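Local coordinates for uncharacterized protein (Staphylococcus aureus subsp. aureus Mu50, PDB 4EBG), which is of unknown function, probably secreted, and belongs to a family with a cystatin-like fold, at residues Phe63-Lys68 against Ala72-Glu77. Numbering follows the deposited sequence.
Sequences FAYEIK and AEINRE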
loop_
_atom_site.group_PDB
_atom_site.type_symbol
_atom_site.label_atom_id
_atom_site.label_comp_id
_atom_site.label_asym_id
_atom_site.label_seq_id
_atom_site.Cartn_x
_atom_site.Cartn_y
_atom_site.Cartn_z
ATOM N N PHE B 63 12.852 -6.425 0.206
ATOM C CA PHE B 63 11.740 -7.278 -0.154
ATOM C C PHE B 63 12.231 -8.442 -0.989
ATOM O O PHE B 63 13.104 -8.260 -1.853
ATOM C CB PHE B 63 10.714 -6.518 -0.990
ATOM C CG PHE B 63 10.132 -5.341 -0.279
ATOM C CD1 PHE B 63 9.120 -5.499 0.689
ATOM C CD2 PHE B 63 10.602 -4.076 -0.540
ATOM C CE1 PHE B 63 8.617 -4.417 1.358
ATOM C CE2 PHE B 63 10.109 -3.013 0.144
ATOM C CZ PHE B 63 9.076 -3.165 1.051
ATOM N N ALA B 64 11.748 -9.639 -0.674
ATOM C CA ALA B 64 12.049 -10.811 -1.444
ATOM C C ALA B 64 10.910 -11.158 -2.390
ATOM O O ALA B 64 9.741 -11.183 -1.976
ATOM C CB ALA B 64 12.337 -12.014 -0.526
ATOM N N TYR B 65 11.246 -11.452 -3.641
ATOM C CA TYR B 65 10.304 -11.884 -4.646
ATOM C C TYR B 65 10.684 -13.276 -5.102
ATOM O O TYR B 65 11.883 -13.626 -5.199
ATOM C CB TYR B 65 10.335 -10.938 -5.877
ATOM C CG TYR B 65 9.698 -9.606 -5.644
ATOM C CD1 TYR B 65 10.310 -8.638 -4.901
ATOM C CD2 TYR B 65 8.474 -9.318 -6.177
ATOM C CE1 TYR B 65 9.704 -7.423 -4.674
ATOM C CE2 TYR B 65 7.863 -8.086 -5.973
ATOM C CZ TYR B 65 8.472 -7.160 -5.237
ATOM O OH TYR B 65 7.823 -5.953 -5.054
ATOM N N GLU B 66 9.660 -14.012 -5.490
ATOM C CA GLU B 66 9.883 -15.262 -6.225
ATOM C C GLU B 66 9.405 -15.067 -7.640
ATOM O O GLU B 66 8.424 -14.343 -7.888
ATOM C CB GLU B 66 9.091 -16.390 -5.593
ATOM C CG GLU B 66 9.598 -16.752 -4.248
ATOM C CD GLU B 66 8.933 -17.967 -3.705
ATOM O OE1 GLU B 66 9.345 -19.090 -4.078
ATOM O OE2 GLU B 66 7.989 -17.769 -2.925
ATOM N N ILE B 67 10.097 -15.704 -8.575
ATOM C CA ILE B 67 9.679 -15.698 -9.952
ATOM C C ILE B 67 9.054 -17.071 -10.147
ATOM O O ILE B 67 9.735 -18.097 -10.049
ATOM C CB ILE B 67 10.836 -15.526 -10.930
ATOM C CG1 ILE B 67 11.593 -14.213 -10.678
ATOM C CG2 ILE B 67 10.311 -15.514 -12.307
ATOM C CD1 ILE B 67 10.744 -12.900 -10.716
ATOM N N LYS B 68 7.737 -17.080 -10.326
ATOM C CA LYS B 68 6.999 -18.315 -10.521
ATOM C C LYS B 68 6.070 -18.161 -11.715
ATOM O O LYS B 68 5.343 -17.193 -11.846
ATOM C CB LYS B 68 6.218 -18.708 -9.274
ATOM C CG LYS B 68 7.023 -19.426 -8.215
ATOM C CD LYS B 68 6.096 -19.943 -7.119
ATOM C CE LYS B 68 6.795 -20.016 -5.780
ATOM N NZ LYS B 68 5.839 -19.839 -4.646
ATOM N N ALA B 72 6.574 -12.072 -11.233
ATOM C CA ALA B 72 7.242 -11.654 -9.988
ATOM C C ALA B 72 6.190 -11.553 -8.903
ATOM O O ALA B 72 5.204 -10.778 -9.028
ATOM C CB ALA B 72 7.911 -10.314 -10.171
ATOM N N GLU B 73 6.369 -12.336 -7.850
ATOM C CA GLU B 73 5.455 -12.332 -6.735
ATOM C C GLU B 73 6.185 -12.063 -5.445
ATOM O O GLU B 73 7.094 -12.776 -5.098
ATOM C CB GLU B 73 4.731 -13.692 -6.662
ATOM C CG GLU B 73 4.034 -14.136 -7.992
ATOM C CD GLU B 73 3.330 -15.509 -7.914
ATOM O OE1 GLU B 73 3.256 -16.086 -6.803
ATOM O OE2 GLU B 73 2.857 -16.001 -8.973
ATOM N N ILE B 74 5.809 -11.002 -4.745
ATOM C CA ILE B 74 6.415 -10.703 -3.441
ATOM C C ILE B 74 6.098 -11.808 -2.462
ATOM O O ILE B 74 5.017 -12.378 -2.496
ATOM C CB ILE B 74 6.004 -9.305 -2.918
ATOM C CG1 ILE B 74 6.959 -8.787 -1.849
ATOM C CG2 ILE B 74 4.502 -9.285 -2.511
ATOM C CD1 ILE B 74 6.752 -7.310 -1.497
ATOM N N ASN B 75 7.044 -12.111 -1.585
ATOM C CA ASN B 75 6.843 -13.107 -0.581
ATOM C C ASN B 75 7.346 -12.605 0.750
ATOM O O ASN B 75 8.544 -12.680 1.071
ATOM C CB ASN B 75 7.433 -14.453 -0.977
ATOM C CG ASN B 75 7.075 -15.544 -0.010
ATOM O OD1 ASN B 75 6.545 -15.262 1.076
ATOM N ND2 ASN B 75 7.310 -16.811 -0.412
ATOM N N ARG B 76 6.436 -12.077 1.555
ATOM C CA ARG B 76 6.790 -11.517 2.840
ATOM C C ARG B 76 7.071 -12.596 3.895
ATOM O O ARG B 76 7.527 -12.236 4.957
ATOM C CB ARG B 76 5.717 -10.527 3.324
ATOM C CG ARG B 76 5.587 -9.244 2.451
ATOM C CD ARG B 76 6.874 -8.513 2.222
ATOM N NE ARG B 76 7.552 -8.152 3.462
ATOM C CZ ARG B 76 7.257 -7.133 4.259
ATOM N NH1 ARG B 76 6.301 -6.278 3.964
ATOM N NH2 ARG B 76 7.958 -6.935 5.363
ATOM N N GLU B 77 6.853 -13.874 3.562
ATOM C CA GLU B 77 7.297 -14.969 4.419
ATOM C C GLU B 77 8.786 -15.194 4.341
ATOM O O GLU B 77 9.356 -15.860 5.192
ATOM C CB GLU B 77 6.578 -16.305 4.069
ATOM C CG GLU B 77 5.051 -16.300 4.173
ATOM C CD GLU B 77 4.545 -16.817 5.505
ATOM O OE1 GLU B 77 4.990 -16.279 6.544
ATOM O OE2 GLU B 77 3.697 -17.749 5.515
HETATM O O HOH W 1 9.954 -10.089 1.482
HETATM O O HOH W 2 5.911 -15.601 -3.926
#
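Tyr65 lays one face of its ring against Ile74, its non-hydrogen-bonded partner across two antiparallel strands. The CB of Ile74 sits over the ring face, 4.1 Å from the centroid of the Tyr65 ring, a CH-pi contact. With CG1 of Ile74 anti to its backbone N (chi1 -160°) and the chain extended beyond, CD1 passes the phenol and meets Phe63 CD1 at 3.7 Å. Farther along, Ile67 CD1 rests on CA and CB of Ala72. The two strands form a beta hairpin at one margin of the antiparallel sheet of this cystatin-like domain; the face carrying Tyr65 packs on helix 3-23, where Gln13 takes the phenol hydroxyl. Glu66 and Glu73 make the hydrogen-bonded pair, joined by two nearly straight backbone bonds, and on their side of the sheet the polar groups gather. Asn75 ND2 donates a hydrogen bond to Glu66 OE2 (2.8 Å); the oxygen lies close to the amide plane, but the donor approaches the carboxylate from its anti side, 32° out of that plane. A water bridges Glu66 OE2 and Glu73 O. Asn75 OD1 closes an Asx turn on Glu77 N. Arg76 sets a guanidinium face against the edge of Phe63, the planes 88° apart, while NH1 bonds to Lys22 O of the second subunit.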